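Local coordinates for protein CopN (Chlamydia pneumoniae, PDB 4NRH) that probably acts as a gatekeeper of type III secretion, joining with the chaperone Scc3 in a complex that directs the secretion of translocator proteins, at residues Thr16-Ala19 with Asp20-Ser24; Ile58-Pro61 with Ala62-Ser65; Pro77-Gly80 with Lys81-Glu84; Asn106-Phe109 with Ala110-Tyr114. One frame throughout, in Å; residues are numbered along the deposited sequence.

How the contacts relate
All four contacts are helix starts within the HrpJ-like domain and differ in what meets the first-turn N-H groups. In contacts 1 and 2 an aspartate at the N-cap does so with its carboxylate. In contact 3, where the N-cap is a glutamine lying beside a leucine, a water takes Lys81 N weakly; in contact 4, with an isoleucine N-cap, a water takes Ala110 N. Contact 3 is at the surface; the others are partly buried. Contacts 2 and 4, with centres about 14 Å apart, pack directly, Leu63 CD2 lying 3.8 Å from Leu108 CD1. Contact 1 includes a sodium ligand; contacts 2 and 4 approach that ion without binding it.

Contact 1 of 4, residues Thr16-Ala19 with Asp20-Ser24; sequences TDLA and DKYAS. With NA (sodium ion), chain E.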
ATOM      1  N   THR A  16      -7.925  22.223 -35.929  1.00 64.90           N
ATOM      2  CA  THR A  16      -8.294  23.317 -36.819  1.00 74.75           C
ATOM      3  C   THR A  16      -7.476  24.567 -36.507  1.00 67.70           C
ATOM      4  O   THR A  16      -6.320  24.675 -36.917  1.00 69.13           O
ATOM      5  CB  THR A  16      -9.793  23.642 -36.713  1.00 85.17           C
ATOM      6  OG1 THR A  16     -10.055  24.286 -35.461  1.00 85.76           O
ATOM      7  CG2 THR A  16     -10.618  22.366 -36.804  1.00 86.85           C
ATOM      8  N   ASP A  17      -8.075  25.511 -35.787  1.00 47.26           N
ATOM      9  CA  ASP A  17      -7.329  26.665 -35.297  1.00 44.84           C
ATOM     10  C   ASP A  17      -6.774  26.360 -33.907  1.00 38.96           C
ATOM     11  O   ASP A  17      -7.068  25.310 -33.336  1.00 43.63           O
ATOM     12  CB  ASP A  17      -8.203  27.928 -35.292  1.00 47.19           C
ATOM     13  CG  ASP A  17      -9.086  28.037 -34.061  1.00 57.54           C
ATOM     14  OD1 ASP A  17      -9.570  26.998 -33.566  1.00 64.86           O
ATOM     15  OD2 ASP A  17      -9.296  29.173 -33.585  1.00 54.63           O
ATOM     16  N   LEU A  18      -5.973  27.274 -33.370  1.00 33.56           N
ATOM     17  CA  LEU A  18      -5.261  27.018 -32.120  1.00 36.63           C
ATOM     18  C   LEU A  18      -6.198  26.872 -30.923  1.00 37.69           C
ATOM     19  O   LEU A  18      -5.953  26.057 -30.033  1.00 32.76           O
ATOM     20  CB  LEU A  18      -4.244  28.130 -31.850  1.00 33.13           C
ATOM     21  CG  LEU A  18      -3.382  27.934 -30.600  1.00 38.13           C
ATOM     22  CD1 LEU A  18      -2.591  26.637 -30.695  1.00 30.53           C
ATOM     23  CD2 LEU A  18      -2.448  29.115 -30.397  1.00 37.38           C
ATOM     24  N   ALA A  19      -7.265  27.664 -30.901  1.00 36.31           N
ATOM     25  CA  ALA A  19      -8.230  27.620 -29.806  1.00 30.26           C
ATOM     26  C   ALA A  19      -8.871  26.240 -29.675  1.00 31.65           C
ATOM     27  O   ALA A  19      -9.067  25.740 -28.568  1.00 31.06           O
ATOM     28  CB  ALA A  19      -9.299  28.681 -30.002  1.00 35.50           C
ATOM     29  N   ASP A  20      -9.193  25.633 -30.813  1.00 29.14           N
ATOM     30  CA  ASP A  20      -9.778  24.297 -30.833  1.00 35.49           C
ATOM     31  C   ASP A  20      -8.808  23.237 -30.314  1.00 34.82           C
ATOM     32  O   ASP A  20      -9.227  22.255 -29.703  1.00 38.06           O
ATOM     33  CB  ASP A  20     -10.241  23.938 -32.247  1.00 33.77           C
ATOM     34  CG  ASP A  20     -11.399  24.798 -32.716  1.00 38.39           C
ATOM     35  OD1 ASP A  20     -12.057  25.429 -31.863  1.00 43.41           O
ATOM     36  OD2 ASP A  20     -11.648  24.850 -33.939  1.00 39.06           O
ATOM     37  N   LYS A  21      -7.516  23.434 -30.562  1.00 34.68           N
ATOM     38  CA  LYS A  21      -6.502  22.479 -30.116  1.00 43.65           C
ATOM     39  C   LYS A  21      -6.360  22.494 -28.597  1.00 39.62           C
ATOM     40  O   LYS A  21      -6.229  21.442 -27.970  1.00 36.75           O
ATOM     41  CB  LYS A  21      -5.150  22.769 -30.775  1.00 48.45           C
ATOM     42  CG  LYS A  21      -5.147  22.605 -32.287  1.00 56.49           C
ATOM     43  CD  LYS A  21      -3.808  23.010 -32.884  1.00 60.77           C
ATOM     44  CE  LYS A  21      -3.835  22.932 -34.402  1.00 67.17           C
ATOM     45  NZ  LYS A  21      -4.149  21.555 -34.877  1.00 70.33           N
ATOM     46  N   TYR A  22      -6.379  23.688 -28.014  1.00 37.19           N
ATOM     47  CA  TYR A  22      -6.371  23.840 -26.562  1.00 33.21           C
ATOM     48  C   TYR A  22      -7.580  23.164 -25.921  1.00 35.82           C
ATOM     49  O   TYR A  22      -7.468  22.521 -24.878  1.00 34.70           O
ATOM     50  CB  TYR A  22      -6.346  25.322 -26.176  1.00 31.27           C
ATOM     51  CG  TYR A  22      -4.964  25.897 -25.962  1.00 32.89           C
ATOM     52  CD1 TYR A  22      -4.206  26.358 -27.030  1.00 32.58           C
ATOM     53  CD2 TYR A  22      -4.423  25.993 -24.686  1.00 36.14           C
ATOM     54  CE1 TYR A  22      -2.943  26.890 -26.834  1.00 37.31           C
ATOM     55  CE2 TYR A  22      -3.163  26.522 -24.480  1.00 37.01           C
ATOM     56  CZ  TYR A  22      -2.427  26.969 -25.556  1.00 38.98           C
ATOM     57  OH  TYR A  22      -1.172  27.497 -25.353  1.00 34.62           O
ATOM     58  N   ALA A  23      -8.737  23.322 -26.555  1.00 32.10           N
ATOM     59  CA  ALA A  23     -10.006  22.886 -25.981  1.00 30.12           C
ATOM     60  C   ALA A  23     -10.370  21.441 -26.325  1.00 35.48           C
ATOM     61  O   ALA A  23     -11.284  20.875 -25.725  1.00 35.91           O
ATOM     62  CB  ALA A  23     -11.118  23.818 -26.425  1.00 24.96           C
ATOM     63  N   SER A  24      -9.669  20.860 -27.295  1.00 34.88           N
ATOM     64  CA  SER A  24     -10.028  19.550 -27.841  1.00 39.35           C
ATOM     65  C   SER A  24     -10.165  18.454 -26.782  1.00 41.85           C
ATOM     66  O   SER A  24     -11.154  17.721 -26.767  1.00 47.12           O
ATOM     67  CB  SER A  24      -8.996  19.115 -28.882  1.00 35.51           C
ATOM     68  OG  SER A  24      -9.351  17.867 -29.454  1.00 48.91           O
TER
HETATM   69 NA    NA E 401     -13.595  21.163 -24.866  1.00 42.03          NA
HETATM   70  O   HOH W   1     -13.410  18.528 -24.968  1.00 35.82           O
HETATM   71  O   HOH W   2     -14.168  21.835 -26.956  1.00 46.03           O
HETATM   72  O   HOH W   3     -16.146  21.527 -23.675  1.00 52.48           O
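Asp17 and Asp20 set their carboxylates across one another at the start of helix 18-24, the side chains meeting at about a right angle with their planes 68° apart. Asp17 is the N-cap: its OD1 accepts from Asp20 N at 3.1 Å, and the donor comes from above the carboxylate plane, 41° out of it. The first torsion (chi1 83°) tucks CG between the backbone N and the carbonyl carbon, folding OD1 back over the first turn. Asp17 OD1 and Asp20 OD1 each form a salt bridge with Arg35, which probably eases the closeness of two like charges.

On another side of the turn, Leu18 and Tyr22 lie alongside each other and point the same way. CG of Leu18, anti to its own N, carries CD1 to 3.9 Å from Tyr22 CE1. The carbonyl O of Leu18 lies at the edge of the tyrosine ring, in its plane, and accepts a fairly straight bond from Tyr22 N at 3.1 Å. Ala23 N continues the helical pattern by bonding to Ala19 O.

Further along, Ala23 turns its carbonyl O to a sodium ion 2.5 Å away. Three waters and the carbonyl oxygens of Asn26 and Ile29 complete the site, so the ion ties Ala23 to the loop that carries Asn26 and Ile29. Leu18, Ala19 and Tyr22 pack on helix 61-74, where Tyr22 OH is hydrogen-bonded to Gln73 OE1, while Ala19 and Tyr22 also touch Leu34 of helix 31-40.

Contact 2 of 4, residues Ile58-Pro61 with Ala62-Ser65; sequences IKDP and ALQS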
ATOM      1  N   ILE A  58     -13.689  33.647 -17.299  1.00 45.59           N
ATOM      2  CA  ILE A  58     -13.262  32.340 -16.812  1.00 45.31           C
ATOM      3  C   ILE A  58     -13.250  32.317 -15.288  1.00 43.42           C
ATOM      4  O   ILE A  58     -12.611  33.154 -14.651  1.00 46.91           O
ATOM      5  CB  ILE A  58     -11.866  31.962 -17.338  1.00 49.03           C
ATOM      6  CG1 ILE A  58     -11.798  32.122 -18.859  1.00 45.70           C
ATOM      7  CG2 ILE A  58     -11.515  30.541 -16.934  1.00 54.21           C
ATOM      8  CD1 ILE A  58     -12.681  31.155 -19.614  1.00 52.68           C
ATOM      9  N   LYS A  59     -13.965  31.358 -14.708  1.00 47.78           N
ATOM     10  CA  LYS A  59     -14.144  31.301 -13.260  1.00 52.28           C
ATOM     11  C   LYS A  59     -13.015  30.557 -12.546  1.00 43.52           C
ATOM     12  O   LYS A  59     -12.532  31.002 -11.505  1.00 48.58           O
ATOM     13  CB  LYS A  59     -15.487  30.643 -12.930  1.00 63.52           C
ATOM     14  CG  LYS A  59     -15.653  30.249 -11.472  1.00 67.09           C
ATOM     15  CD  LYS A  59     -16.870  29.356 -11.279  1.00 62.95           C
ATOM     16  CE  LYS A  59     -17.227  29.214  -9.809  1.00 62.30           C
ATOM     17  NZ  LYS A  59     -17.687  30.501  -9.221  1.00 69.24           N
ATOM     18  N   ASP A  60     -12.590  29.433 -13.111  1.00 48.12           N
ATOM     19  CA  ASP A  60     -11.587  28.592 -12.466  1.00 43.43           C
ATOM     20  C   ASP A  60     -10.171  29.044 -12.820  1.00 45.75           C
ATOM     21  O   ASP A  60      -9.825  29.138 -13.997  1.00 42.24           O
ATOM     22  CB  ASP A  60     -11.787  27.126 -12.854  1.00 30.38           C
ATOM     23  CG  ASP A  60     -10.955  26.179 -12.008  1.00 40.42           C
ATOM     24  OD1 ASP A  60      -9.736  26.074 -12.250  1.00 43.12           O
ATOM     25  OD2 ASP A  60     -11.524  25.537 -11.099  1.00 49.02           O
ATOM     26  N   PRO A  61      -9.353  29.329 -11.794  1.00 40.70           N
ATOM     27  CA  PRO A  61      -7.968  29.799 -11.933  1.00 39.00           C
ATOM     28  C   PRO A  61      -7.106  28.926 -12.848  1.00 42.54           C
ATOM     29  O   PRO A  61      -6.250  29.452 -13.560  1.00 43.06           O
ATOM     30  CB  PRO A  61      -7.441  29.751 -10.498  1.00 38.78           C
ATOM     31  CG  PRO A  61      -8.651  29.956  -9.657  1.00 45.16           C
ATOM     32  CD  PRO A  61      -9.769  29.261 -10.381  1.00 44.21           C
ATOM     33  N   ALA A  62      -7.325  27.614 -12.822  1.00 33.06           N
ATOM     34  CA  ALA A  62      -6.567  26.699 -13.668  1.00 32.67           C
ATOM     35  C   ALA A  62      -6.890  26.930 -15.139  1.00 32.96           C
ATOM     36  O   ALA A  62      -6.001  26.919 -15.991  1.00 38.22           O
ATOM     37  CB  ALA A  62      -6.848  25.256 -13.282  1.00 29.16           C
ATOM     38  N   LEU A  63      -8.170  27.138 -15.429  1.00 27.38           N
ATOM     39  CA  LEU A  63      -8.610  27.422 -16.790  1.00 36.23           C
ATOM     40  C   LEU A  63      -8.217  28.842 -17.197  1.00 40.40           C
ATOM     41  O   LEU A  63      -7.944  29.104 -18.368  1.00 42.79           O
ATOM     42  CB  LEU A  63     -10.121  27.222 -16.930  1.00 34.78           C
ATOM     43  CG  LEU A  63     -10.623  25.793 -17.171  1.00 32.51           C
ATOM     44  CD1 LEU A  63      -9.968  25.201 -18.412  1.00 26.73           C
ATOM     45  CD2 LEU A  63     -10.401  24.897 -15.962  1.00 29.66           C
ATOM     46  N   GLN A  64      -8.205  29.754 -16.229  1.00 34.43           N
ATOM     47  CA  GLN A  64      -7.710  31.108 -16.462  1.00 32.96           C
ATOM     48  C   GLN A  64      -6.257  31.055 -16.917  1.00 40.10           C
ATOM     49  O   GLN A  64      -5.858  31.748 -17.853  1.00 33.84           O
ATOM     50  CB  GLN A  64      -7.826  31.967 -15.200  1.00 30.31           C
ATOM     51  CG  GLN A  64      -9.247  32.228 -14.734  1.00 37.50           C
ATOM     52  CD  GLN A  64      -9.296  32.958 -13.406  1.00 41.62           C
ATOM     53  OE1 GLN A  64      -8.261  33.292 -12.830  1.00 43.74           O
ATOM     54  NE2 GLN A  64     -10.504  33.209 -12.912  1.00 38.29           N
ATOM     55  N   SER A  65      -5.474  30.223 -16.235  1.00 35.74           N
ATOM     56  CA  SER A  65      -4.063  30.043 -16.553  1.00 36.27           C
ATOM     57  C   SER A  65      -3.897  29.391 -17.921  1.00 40.48           C
ATOM     58  O   SER A  65      -2.966  29.705 -18.661  1.00 42.42           O
ATOM     59  CB  SER A  65      -3.376  29.199 -15.475  1.00 31.52           C
ATOM     60  OG  SER A  65      -1.990  29.074 -15.732  1.00 37.70           O
TER
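Ala62 offers its backbone N to Asp60 OD1 at 2.9 Å, and its methyl group sits against the same oxygen. The donor reaches OD1 on the anti side, 25° out of the carboxylate plane; chi1 of -169° puts Asp60 CG beside its own carbonyl carbon and so swings the carboxylate forward over the helix start. The other oxygen, OD2, has a long, weak ion pair with Arg126.

Leu63 follows, packing its CB 3.6 Å from Ile58 CG2, while its CD2 branch crosses to the carboxylate side of Asp60. This is an N-capped start with a proline as first helical residue: Asp60 is the N-cap of helix 61-74, and Pro61, which has no N-H to be satisfied, opens the first turn.

Gln64 closes that turn, its backbone N bonded to Asp60 O at 2.8 Å in the carbonyl plane. Its extended side chain runs back past Ile58 in the opposite direction, with CG 3.6 Å from Ile58 CG2. At its end NE2 donates to Ile58 O at 2.7 Å from above the carbonyl plane, tying the loop to the helix, while OE1 bonds to His93. Ser65 N bonds to Pro61 O at 2.9 Å, and Ser65 OG is hydrogen-bonded to Lys105 NZ.

Contact 3 of 4, residues Pro77-Gly80 with Lys81-Glu84; sequences PSQG and KLKE
Gln79 and Leu82 run side by side at the beginning of helix 80-97, pointing the same way. Followed outward, the glutamine first brings CB to 4.0 Å from Leu82 CB. CG stands anti to the carbonyl carbon (chi1 -55°) and CD continues the extended chain, both lying farther from the leucine than CB and NE2 do. The amide is turned across the chain direction (chi3 -87°), and this brings NE2 alongside the leucine, 3.9 Å from its CD1. The meeting is plain van der Waals contact of a polar nitrogen with a methyl group, and no cap bond comes from this side chain.

Gln79 is nevertheless the N-cap residue, and its backbone does the work. Its carbonyl O accepts from Lys83 N at 3.1 Å, while Gly80 O takes Glu84 N at the same length. Both are fairly straight bonds, with N-H...O angles near 160°. A water donates to Ser78 O and weakly accepts from Lys81 N, bridging the turn to the new helix.

The contact lies at the surface, where helix 80-97 begins after the loop from helix 61-74. Lys83 reaches back to that helix with NZ bonded to Val72 O, and the buried Leu82 packs on Ile41 in a loop.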
ATOM      1  N   PRO A  77       2.314  38.506 -34.997  1.00 60.41           N
ATOM      2  CA  PRO A  77       3.353  39.548 -35.008  1.00 62.51           C
ATOM      3  C   PRO A  77       2.830  40.984 -35.084  1.00 56.33           C
ATOM      4  O   PRO A  77       3.445  41.874 -34.495  1.00 56.84           O
ATOM      5  CB  PRO A  77       4.159  39.216 -36.269  1.00 56.80           C
ATOM      6  CG  PRO A  77       4.006  37.755 -36.427  1.00 60.91           C
ATOM      7  CD  PRO A  77       2.603  37.445 -35.981  1.00 67.15           C
ATOM      8  N   SER A  78       1.733  41.210 -35.804  1.00 50.21           N
ATOM      9  CA  SER A  78       1.191  42.559 -35.967  1.00 59.86           C
ATOM     10  C   SER A  78       0.796  43.183 -34.631  1.00 54.15           C
ATOM     11  O   SER A  78       0.894  44.397 -34.451  1.00 45.49           O
ATOM     12  CB  SER A  78      -0.017  42.545 -36.906  1.00 59.95           C
ATOM     13  OG  SER A  78      -1.010  41.643 -36.446  1.00 57.29           O
ATOM     14  N   GLN A  79       0.349  42.347 -33.699  1.00 45.00           N
ATOM     15  CA  GLN A  79      -0.067  42.825 -32.388  1.00 46.72           C
ATOM     16  C   GLN A  79       1.035  42.598 -31.359  1.00 58.95           C
ATOM     17  O   GLN A  79       0.829  41.918 -30.353  1.00 55.69           O
ATOM     18  CB  GLN A  79      -1.355  42.129 -31.946  1.00 40.56           C
ATOM     19  CG  GLN A  79      -2.504  42.256 -32.935  1.00 46.78           C
ATOM     20  CD  GLN A  79      -3.683  41.372 -32.573  1.00 57.96           C
ATOM     21  OE1 GLN A  79      -3.739  40.204 -32.954  1.00 66.30           O
ATOM     22  NE2 GLN A  79      -4.630  41.926 -31.825  1.00 54.68           N
ATOM     23  N   GLY A  80       2.204  43.170 -31.625  1.00 66.24           N
ATOM     24  CA  GLY A  80       3.362  43.005 -30.766  1.00 63.94           C
ATOM     25  C   GLY A  80       3.153  43.570 -29.375  1.00 61.81           C
ATOM     26  O   GLY A  80       3.510  42.940 -28.379  1.00 55.06           O
ATOM     27  N   LYS A  81       2.579  44.768 -29.314  1.00 61.96           N
ATOM     28  CA  LYS A  81       2.324  45.444 -28.047  1.00 60.65           C
ATOM     29  C   LYS A  81       1.389  44.625 -27.159  1.00 58.38           C
ATOM     30  O   LYS A  81       1.595  44.527 -25.950  1.00 53.13           O
ATOM     31  CB  LYS A  81       1.733  46.833 -28.296  1.00 63.80           C
ATOM     32  CG  LYS A  81       2.688  47.795 -28.991  1.00 77.77           C
ATOM     33  CD  LYS A  81       3.853  48.198 -28.101  1.00 77.79           C
ATOM     34  CE  LYS A  81       3.434  49.227 -27.065  1.00 78.51           C
ATOM     35  NZ  LYS A  81       4.613  49.820 -26.375  1.00 81.93           N
ATOM     36  N   LEU A  82       0.358  44.047 -27.770  1.00 50.84           N
ATOM     37  CA  LEU A  82      -0.591  43.204 -27.052  1.00 47.26           C
ATOM     38  C   LEU A  82       0.101  41.971 -26.475  1.00 43.94           C
ATOM     39  O   LEU A  82      -0.127  41.606 -25.321  1.00 40.22           O
ATOM     40  CB  LEU A  82      -1.738  42.775 -27.969  1.00 39.69           C
ATOM     41  CG  LEU A  82      -3.155  42.663 -27.390  1.00 42.53           C
ATOM     42  CD1 LEU A  82      -3.898  41.490 -28.020  1.00 33.50           C
ATOM     43  CD2 LEU A  82      -3.166  42.559 -25.868  1.00 32.40           C
ATOM     44  N   LYS A  83       0.938  41.331 -27.287  1.00 43.44           N
ATOM     45  CA  LYS A  83       1.640  40.123 -26.866  1.00 45.20           C
ATOM     46  C   LYS A  83       2.514  40.388 -25.646  1.00 42.60           C
ATOM     47  O   LYS A  83       2.562  39.575 -24.723  1.00 35.35           O
ATOM     48  CB  LYS A  83       2.490  39.561 -28.008  1.00 47.44           C
ATOM     49  CG  LYS A  83       3.269  38.309 -27.629  1.00 51.63           C
ATOM     50  CD  LYS A  83       3.552  37.430 -28.835  1.00 54.01           C
ATOM     51  CE  LYS A  83       4.284  36.162 -28.425  1.00 53.36           C
ATOM     52  NZ  LYS A  83       3.695  34.951 -29.060  1.00 60.13           N
ATOM     53  N   GLU A  84       3.198  41.527 -25.644  1.00 45.99           N
ATOM     54  CA  GLU A  84       4.011  41.928 -24.502  1.00 47.90           C
ATOM     55  C   GLU A  84       3.141  42.097 -23.260  1.00 47.14           C
ATOM     56  O   GLU A  84       3.512  41.670 -22.166  1.00 48.27           O
ATOM     57  CB  GLU A  84       4.765  43.226 -24.801  1.00 45.90           C
ATOM     58  CG  GLU A  84       5.601  43.730 -23.635  1.00 64.53           C
ATOM     59  CD  GLU A  84       6.206  45.096 -23.892  1.00 78.40           C
ATOM     60  OE1 GLU A  84       5.885  45.707 -24.932  1.00 88.42           O
ATOM     61  OE2 GLU A  84       7.002  45.561 -23.048  1.00 79.50           O
TER
HETATM   62  O   HOH W   4       1.026  46.168 -32.073  1.00 45.41           O

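Contact 4 of 4, residues Asn106-Phe109 with Ala110-Tyr114; sequences NILF and ASQEY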
ATOM      1  N   ASN A 106      -1.745  21.568 -13.881  1.00 34.29           N
ATOM      2  CA  ASN A 106      -0.920  20.395 -14.158  1.00 41.55           C
ATOM      3  C   ASN A 106      -1.623  19.065 -13.884  1.00 43.25           C
ATOM      4  O   ASN A 106      -1.115  18.006 -14.250  1.00 48.73           O
ATOM      5  CB  ASN A 106       0.376  20.463 -13.348  1.00 46.03           C
ATOM      6  CG  ASN A 106       1.295  21.572 -13.819  1.00 49.50           C
ATOM      7  OD1 ASN A 106       1.114  22.126 -14.905  1.00 43.18           O
ATOM      8  ND2 ASN A 106       2.290  21.902 -13.004  1.00 45.02           N
ATOM      9  N   ILE A 107      -2.785  19.121 -13.241  1.00 38.17           N
ATOM     10  CA  ILE A 107      -3.580  17.921 -12.995  1.00 40.01           C
ATOM     11  C   ILE A 107      -4.966  18.070 -13.610  1.00 36.80           C
ATOM     12  O   ILE A 107      -5.903  17.356 -13.248  1.00 38.40           O
ATOM     13  CB  ILE A 107      -3.720  17.619 -11.490  1.00 34.34           C
ATOM     14  CG1 ILE A 107      -4.419  18.775 -10.773  1.00 36.13           C
ATOM     15  CG2 ILE A 107      -2.356  17.344 -10.874  1.00 36.37           C
ATOM     16  CD1 ILE A 107      -4.899  18.427  -9.383  1.00 42.08           C
ATOM     17  N   LEU A 108      -5.079  19.010 -14.543  1.00 38.06           N
ATOM     18  CA  LEU A 108      -6.341  19.337 -15.200  1.00 35.51           C
ATOM     19  C   LEU A 108      -6.998  18.128 -15.862  1.00 34.90           C
ATOM     20  O   LEU A 108      -8.148  17.798 -15.568  1.00 40.49           O
ATOM     21  CB  LEU A 108      -6.111  20.436 -16.240  1.00 34.36           C
ATOM     22  CG  LEU A 108      -7.323  21.211 -16.758  1.00 37.35           C
ATOM     23  CD1 LEU A 108      -8.060  21.882 -15.616  1.00 34.89           C
ATOM     24  CD2 LEU A 108      -6.874  22.242 -17.778  1.00 44.64           C
ATOM     25  N   PHE A 109      -6.264  17.472 -16.756  1.00 36.81           N
ATOM     26  CA  PHE A 109      -6.810  16.365 -17.537  1.00 36.19           C
ATOM     27  C   PHE A 109      -7.049  15.124 -16.683  1.00 37.34           C
ATOM     28  O   PHE A 109      -7.996  14.373 -16.920  1.00 40.01           O
ATOM     29  CB  PHE A 109      -5.878  16.032 -18.702  1.00 41.84           C
ATOM     30  CG  PHE A 109      -5.683  17.173 -19.660  1.00 44.15           C
ATOM     31  CD1 PHE A 109      -6.763  17.717 -20.337  1.00 47.00           C
ATOM     32  CD2 PHE A 109      -4.424  17.709 -19.874  1.00 50.96           C
ATOM     33  CE1 PHE A 109      -6.588  18.771 -21.216  1.00 48.26           C
ATOM     34  CE2 PHE A 109      -4.244  18.762 -20.750  1.00 52.33           C
ATOM     35  CZ  PHE A 109      -5.327  19.294 -21.423  1.00 51.45           C
ATOM     36  N   ALA A 110      -6.186  14.911 -15.694  1.00 30.48           N
ATOM     37  CA  ALA A 110      -6.364  13.812 -14.754  1.00 32.03           C
ATOM     38  C   ALA A 110      -7.652  14.001 -13.962  1.00 31.74           C
ATOM     39  O   ALA A 110      -8.427  13.063 -13.781  1.00 28.84           O
ATOM     40  CB  ALA A 110      -5.171  13.712 -13.817  1.00 28.41           C
ATOM     41  N   SER A 111      -7.871  15.225 -13.495  1.00 28.61           N
ATOM     42  CA  SER A 111      -9.050  15.548 -12.702  1.00 33.21           C
ATOM     43  C   SER A 111     -10.335  15.348 -13.493  1.00 34.39           C
ATOM     44  O   SER A 111     -11.349  14.931 -12.942  1.00 39.46           O
ATOM     45  CB  SER A 111      -8.976  16.987 -12.197  1.00 39.66           C
ATOM     46  OG  SER A 111      -9.087  17.912 -13.267  1.00 34.11           O
ATOM     47  N   GLN A 112     -10.283  15.640 -14.789  1.00 25.96           N
ATOM     48  CA  GLN A 112     -11.450  15.493 -15.651  1.00 34.23           C
ATOM     49  C   GLN A 112     -11.778  14.029 -15.924  1.00 31.68           C
ATOM     50  O   GLN A 112     -12.947  13.645 -15.953  1.00 30.44           O
ATOM     51  CB  GLN A 112     -11.234  16.239 -16.969  1.00 28.18           C
ATOM     52  CG  GLN A 112     -11.250  17.751 -16.824  1.00 31.29           C
ATOM     53  CD  GLN A 112     -10.795  18.464 -18.080  1.00 32.92           C
ATOM     54  OE1 GLN A 112     -10.672  17.857 -19.144  1.00 38.73           O
ATOM     55  NE2 GLN A 112     -10.544  19.763 -17.964  1.00 33.98           N
ATOM     56  N   GLU A 113     -10.749  13.214 -16.127  1.00 30.77           N
ATOM     57  CA  GLU A 113     -10.951  11.797 -16.407  1.00 36.58           C
ATOM     58  C   GLU A 113     -11.516  11.059 -15.194  1.00 35.52           C
ATOM     59  O   GLU A 113     -12.388  10.202 -15.331  1.00 38.16           O
ATOM     60  CB  GLU A 113      -9.643  11.143 -16.858  1.00 40.42           C
ATOM     61  CG  GLU A 113      -9.807   9.691 -17.276  1.00 39.01           C
ATOM     62  CD  GLU A 113      -8.529   9.080 -17.818  1.00 47.51           C
ATOM     63  OE1 GLU A 113      -7.458   9.706 -17.677  1.00 46.88           O
ATOM     64  OE2 GLU A 113      -8.597   7.968 -18.387  1.00 40.33           O
ATOM     65  N   TYR A 114     -11.018  11.396 -14.009  1.00 35.65           N
ATOM     66  CA  TYR A 114     -11.482  10.761 -12.778  1.00 38.70           C
ATOM     67  C   TYR A 114     -12.853  11.275 -12.343  1.00 37.44           C
ATOM     68  O   TYR A 114     -13.665  10.512 -11.819  1.00 38.39           O
ATOM     69  CB  TYR A 114     -10.463  10.962 -11.654  1.00 33.02           C
ATOM     70  CG  TYR A 114      -9.299   9.997 -11.714  1.00 35.47           C
ATOM     71  CD1 TYR A 114      -8.244  10.203 -12.593  1.00 30.59           C
ATOM     72  CD2 TYR A 114      -9.261   8.874 -10.899  1.00 41.83           C
ATOM     73  CE1 TYR A 114      -7.181   9.322 -12.653  1.00 35.97           C
ATOM     74  CE2 TYR A 114      -8.203   7.987 -10.951  1.00 39.63           C
ATOM     75  CZ  TYR A 114      -7.166   8.215 -11.830  1.00 42.24           C
ATOM     76  OH  TYR A 114      -6.111   7.335 -11.887  1.00 49.14           O
TER
HETATM   77  O   HOH W   5      -3.518  15.964 -15.678  1.00 33.27           O
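Ile107 O takes the N-H of Ser111 at 2.9 Å, the first of a run of i to i+4 bonds that set up helix 108-115. Leu108 O pairs likewise with Gln112 N and Phe109 O with Glu113 N, each at 3.1 Å. Ile107 is the N-cap, with an aliphatic side chain that cannot accept a bond; a water takes the N-H of Ala110 at 2.9 Å and donates weakly to Asn106 O. Solvent thus fills part of the role of a capping side chain.

Among the side chains, Ser111 turns its hydroxyl back into the helix: OG, between the backbone N and carbonyl carbon at chi1 68°, donates to Leu108 O at 2.5 Å, so short that its exact placement is doubtful. OG is also bonded to Arg126.

Gln112 stretches back along the turn, its NE2 lying 3.7 Å from Leu108 CG where the two side chains cross. Beside Phe109 its amide stands 84° to the ring, with Gln112 OE1 4.1 Å from Phe109 CD1. Both amide ends bind the loop of Asn26 to Glu28, whose Asn26 carbonyl is a sodium ligand: NE2 donates to the Asn26 and Glu28 side chains, and OE1 accepts from Ser27 N.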